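Long-range contacts in 2-c-methyl-d-erythritol 4-phosphate cytidylyltransferase (Streptococcus pneumoniae, PDB 2VSH), which transfers the cytidylyl group of CTP to D-ribitol 5-phosphate, making the CDP-activated ribitol used for teichoic acid precursors: residues V110-V115 and G168-T173; S114-I119 and Y215-I220. All blocks are in the same frame, centred on the assembly; numbering follows the deposited sequence.

Contact 1: V110-V115 and G168-T173; sequences VTHDSV and GQTPQT
V110 lays its CG1 methyl against the ring of P171, 3.6 Å from CB, while its CG2 runs alongside T173. The two strands are antiparallel, with axes 4.6 Å apart. T111 and Q172 form the hydrogen-bonded pair, T111 N donating to Q172 O and Q172 N to T111 O; V110 and T173 make the adjoining non-hydrogen-bonded pair. The T111 hydroxyl adds a second grip on the same carbonyl: with chi1 at 71°, OG1 sits between the backbone N and C and swings back to give its hydrogen to Q172 O at 2.6 Å, so one buried oxygen receives two bonds from a single residue.

Beyond this ladder the second strand bends at T170, whose peptide bond to P171 is cis. T170 turns its side chain toward the first strand, where OG1 takes a nearly straight bond from D113 N (3.0 Å, 168°). H112 ND1 lies 2.7 Å from T170 OG1, and the imidazole also presents an edge to P171 N. On its far side, H112 NE2 bonds R116 O, which helps to fix the ring's rotation. The T170 and D113 side chains cross at about a right angle, with T170 CG2 3.6 Å from D113 OD2; the D113 carboxylate is salt-bridged to R86 and R116. The pairing joins strands 108-113 and 165-175 at the centre of the mixed seven-stranded sheet of the GT-A-like cytidylyltransferase fold, where strand 108-113 leads directly into the CTP-binding residue S114.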
# COMPACT_ATOMS: atom_id res chain seq x y z
N VAL A 110 -5.75 11.18 21.48
CA VAL A 110 -5.57 11.14 20.03
C VAL A 110 -4.19 10.54 19.75
O VAL A 110 -3.18 11.24 19.86
CB VAL A 110 -5.71 12.56 19.38
CG1 VAL A 110 -5.53 12.50 17.85
CG2 VAL A 110 -7.07 13.19 19.70
N THR A 111 -4.14 9.24 19.42
CA THR A 111 -2.89 8.55 19.15
C THR A 111 -2.46 8.70 17.69
O THR A 111 -3.29 8.69 16.79
CB THR A 111 -2.91 7.02 19.53
OG1 THR A 111 -3.75 6.30 18.62
CG2 THR A 111 -3.40 6.82 20.98
N HIS A 112 -1.15 8.86 17.47
CA HIS A 112 -0.64 9.18 16.14
C HIS A 112 0.83 8.78 16.01
O HIS A 112 1.61 8.97 16.95
CB HIS A 112 -0.82 10.69 15.86
CG HIS A 112 -0.48 11.09 14.45
ND1 HIS A 112 -1.22 10.69 13.36
CD2 HIS A 112 0.55 11.83 13.97
CE1 HIS A 112 -0.68 11.20 12.26
NE2 HIS A 112 0.40 11.88 12.60
N ASP A 113 1.19 8.22 14.86
CA ASP A 113 2.58 7.83 14.56
C ASP A 113 3.50 9.04 14.54
O ASP A 113 3.18 10.04 13.90
CB ASP A 113 2.66 7.20 13.16
CG ASP A 113 1.95 5.87 13.06
OD1 ASP A 113 1.86 5.14 14.07
OD2 ASP A 113 1.49 5.54 11.95
N SER A 114 4.67 8.94 15.17
CA SER A 114 5.68 10.01 15.11
C SER A 114 6.14 10.31 13.69
O SER A 114 6.49 11.45 13.39
CB SER A 114 6.90 9.69 15.96
OG SER A 114 7.53 8.53 15.45
N VAL A 115 6.17 9.28 12.84
CA VAL A 115 6.67 9.41 11.46
C VAL A 115 5.59 9.77 10.44
O VAL A 115 5.76 9.57 9.22
CB VAL A 115 7.43 8.15 11.00
CG1 VAL A 115 8.77 8.05 11.73
CG2 VAL A 115 6.55 6.88 11.18
N GLY A 168 -5.49 2.06 6.29
CA GLY A 168 -5.49 2.55 7.66
C GLY A 168 -4.35 3.51 7.87
O GLY A 168 -3.22 3.23 7.49
N GLN A 169 -4.65 4.65 8.48
CA GLN A 169 -3.63 5.63 8.83
C GLN A 169 -3.73 5.88 10.32
O GLN A 169 -4.35 5.10 11.03
CB GLN A 169 -3.83 6.92 8.04
CG GLN A 169 -3.90 6.76 6.52
CD GLN A 169 -3.98 8.10 5.79
OE1 GLN A 169 -4.58 9.07 6.29
NE2 GLN A 169 -3.36 8.17 4.62
N THR A 170 -3.11 6.96 10.79
CA THR A 170 -3.41 7.50 12.11
C THR A 170 -3.73 8.99 11.92
O THR A 170 -3.37 9.55 10.89
CB THR A 170 -2.30 7.20 13.16
OG1 THR A 170 -1.14 8.02 12.95
CG2 THR A 170 -1.92 5.71 13.18
N PRO A 171 -4.38 9.65 12.91
CA PRO A 171 -4.79 9.21 14.26
C PRO A 171 -5.74 8.02 14.44
O PRO A 171 -6.50 7.65 13.55
CB PRO A 171 -5.42 10.48 14.87
CG PRO A 171 -4.82 11.60 14.15
CD PRO A 171 -4.66 11.08 12.71
N GLN A 172 -5.65 7.44 15.63
CA GLN A 172 -6.63 6.52 16.17
C GLN A 172 -6.98 7.07 17.54
O GLN A 172 -6.10 7.29 18.38
CB GLN A 172 -6.06 5.11 16.25
CG GLN A 172 -5.61 4.57 14.91
CD GLN A 172 -5.11 3.13 14.94
OE1 GLN A 172 -5.36 2.36 14.01
NE2 GLN A 172 -4.38 2.76 15.99
N THR A 173 -8.27 7.32 17.76
CA THR A 173 -8.73 8.14 18.88
C THR A 173 -9.79 7.41 19.71
O THR A 173 -10.69 6.77 19.17
CB THR A 173 -9.27 9.50 18.36
OG1 THR A 173 -8.22 10.16 17.64
CG2 THR A 173 -9.75 10.41 19.50

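Contact 2: S114-I119 and Y215-I220; sequences SVRPFI and YSNLKI
Two irregular loops run antiparallel here, V115 facing I220, R116 facing K219 and F118 facing N217. One direct backbone bond ties them, from I220 N to V115 O (2.8 Å). R116 to I119 form a type I turn, and N217 is the centre of an inverse gamma turn closed by L218 N and S216 O. Water 2 bridges the two loops: it accepts from F118 N and donates to L218 O and to N217 OD1, linking three polar groups.

R116 reaches across with its chain extended from CG to NE (chi2 -170°, chi3 -162°). NH1 meets N217 O at 2.8 Å, almost in the guanidinium plane and nearly in line with the carbonyl, although the angle at the hydrogen is a modest 133°. K219 CB covers one guanidinium face, 3.7 Å above its centre. Water 1 accepts from both R116 NH2 and K219 NZ, whose like charges stay 5.1 Å apart. N217 crosses R116 at about a right angle, OD1 against CB and CD, while its ND2 is engaged by strand 165-175.

Apolar groups close another part of the contact. I220 CD1 ends on the P117 ring, 3.6 Å from CG, V115 CG2 touches K219 CG, and F118 CD2 lies near L218 CB. The F118 methylene also sits against a backbone carbonyl, CB being 3.3 Å from S216 O. F118, S216, L218 and I220 also touch helix 223-232, while P117 and I119 lean on helix 33-42. The loop leading into helix 121-133 is thus joined to the one leading into helix 223-232, and R116 also touches Q169 and T170 of strand 165-175.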
# COMPACT_ATOMS: atom_id res chain seq x y z
N SER A 114 4.67 8.94 15.17
CA SER A 114 5.68 10.01 15.11
C SER A 114 6.14 10.31 13.69
O SER A 114 6.49 11.45 13.39
CB SER A 114 6.90 9.69 15.96
OG SER A 114 7.53 8.53 15.45
N VAL A 115 6.17 9.28 12.84
CA VAL A 115 6.67 9.41 11.46
C VAL A 115 5.59 9.77 10.44
O VAL A 115 5.76 9.57 9.22
CB VAL A 115 7.43 8.15 11.00
CG1 VAL A 115 8.77 8.05 11.73
CG2 VAL A 115 6.55 6.88 11.18
N ARG A 116 4.50 10.31 10.94
CA ARG A 116 3.46 10.89 10.09
C ARG A 116 3.39 12.41 10.31
O ARG A 116 2.45 12.90 10.93
CB ARG A 116 2.11 10.24 10.37
CG ARG A 116 1.94 8.86 9.73
CD ARG A 116 0.50 8.39 9.85
NE ARG A 116 0.38 6.94 9.65
CZ ARG A 116 0.07 6.35 8.50
NH1 ARG A 116 -0.17 7.06 7.41
NH2 ARG A 116 -0.00 5.03 8.44
N PRO A 117 4.41 13.15 9.80
CA PRO A 117 4.46 14.60 10.08
C PRO A 117 3.45 15.46 9.30
O PRO A 117 3.33 16.67 9.59
CB PRO A 117 5.89 14.99 9.69
CG PRO A 117 6.29 13.98 8.66
CD PRO A 117 5.52 12.71 8.95
N PHE A 118 2.72 14.86 8.35
CA PHE A 118 1.83 15.65 7.48
C PHE A 118 0.37 15.64 7.93
O PHE A 118 -0.52 16.01 7.16
CB PHE A 118 1.95 15.22 6.02
CG PHE A 118 3.36 15.32 5.50
CD1 PHE A 118 3.96 16.56 5.32
CD2 PHE A 118 4.08 14.17 5.20
CE1 PHE A 118 5.28 16.66 4.85
CE2 PHE A 118 5.40 14.26 4.72
CZ PHE A 118 5.99 15.51 4.54
N ILE A 119 0.15 15.22 9.17
CA ILE A 119 -1.18 15.30 9.78
C ILE A 119 -1.55 16.78 9.82
O ILE A 119 -0.68 17.64 9.95
CB ILE A 119 -1.17 14.67 11.21
CG1 ILE A 119 -2.58 14.67 11.84
CG2 ILE A 119 -0.07 15.34 12.09
CD1 ILE A 119 -2.65 14.09 13.24
N TYR A 215 -4.09 11.31 1.42
CA TYR A 215 -3.04 10.55 0.74
C TYR A 215 -1.65 11.08 1.08
O TYR A 215 -0.68 10.33 1.13
CB TYR A 215 -3.32 10.48 -0.77
CG TYR A 215 -4.49 9.56 -1.02
CD1 TYR A 215 -5.71 10.06 -1.46
CD2 TYR A 215 -4.39 8.20 -0.74
CE1 TYR A 215 -6.81 9.21 -1.65
CE2 TYR A 215 -5.48 7.35 -0.93
CZ TYR A 215 -6.67 7.85 -1.38
OH TYR A 215 -7.73 6.98 -1.55
N SER A 216 -1.59 12.38 1.37
CA SER A 216 -0.37 13.05 1.80
C SER A 216 0.01 12.72 3.26
O SER A 216 1.13 13.00 3.67
CB SER A 216 -0.54 14.57 1.65
OG SER A 216 -1.57 15.02 2.53
N ASN A 217 -0.91 12.13 4.03
CA ASN A 217 -0.59 11.69 5.42
C ASN A 217 0.38 10.49 5.42
O ASN A 217 0.14 9.46 6.06
CB ASN A 217 -1.87 11.42 6.21
CG ASN A 217 -1.64 11.15 7.71
OD1 ASN A 217 -0.65 11.56 8.30
ND2 ASN A 217 -2.61 10.49 8.32
N LEU A 218 1.49 10.66 4.69
CA LEU A 218 2.55 9.67 4.51
C LEU A 218 3.14 9.19 5.84
O LEU A 218 3.38 9.98 6.74
CB LEU A 218 3.66 10.26 3.62
CG LEU A 218 4.95 9.48 3.32
CD1 LEU A 218 4.73 8.29 2.38
CD2 LEU A 218 6.03 10.38 2.73
N LYS A 219 3.37 7.88 5.93
CA LYS A 219 4.14 7.29 7.01
C LYS A 219 5.59 7.13 6.52
O LYS A 219 5.83 6.45 5.52
CB LYS A 219 3.55 5.93 7.41
CG LYS A 219 4.17 5.36 8.66
CD LYS A 219 3.56 4.03 9.06
CE LYS A 219 3.87 3.75 10.52
NZ LYS A 219 3.54 2.36 10.87
N ILE A 220 6.53 7.77 7.19
CA ILE A 220 7.92 7.75 6.73
C ILE A 220 8.61 6.54 7.34
O ILE A 220 9.07 6.59 8.47
CB ILE A 220 8.68 9.07 7.02
CG1 ILE A 220 7.93 10.26 6.41
CG2 ILE A 220 10.12 9.00 6.49
CD1 ILE A 220 8.35 11.63 6.94
O HOH W 1 0.59 3.40 11.18
O HOH W 2 2.07 12.22 7.62
O HOH W 3 -2.09 15.09 5.30

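The contacts start from one stretch of chain and share S114, a CTP-binding residue, and V115, with centres about 9 Å apart. Contact 1 lies in the central sheet, contact 2 in loops beyond its strand ends. N217 joins them: its ND2 probably donates to T170 O at 2.8 Å and to Q169 OE1 at 3.2 Å. P171 CG packs on I119 CD1 (3.4 Å), and D113 OD2 lies 3.3 Å from K219 CE. The carboxylate of D113 thus lies between contact 2 and the CTP-binding residue R86. The side chains of D113 and K219, about 3 and 4 Å from that of R86, place both contacts beside the CTP site.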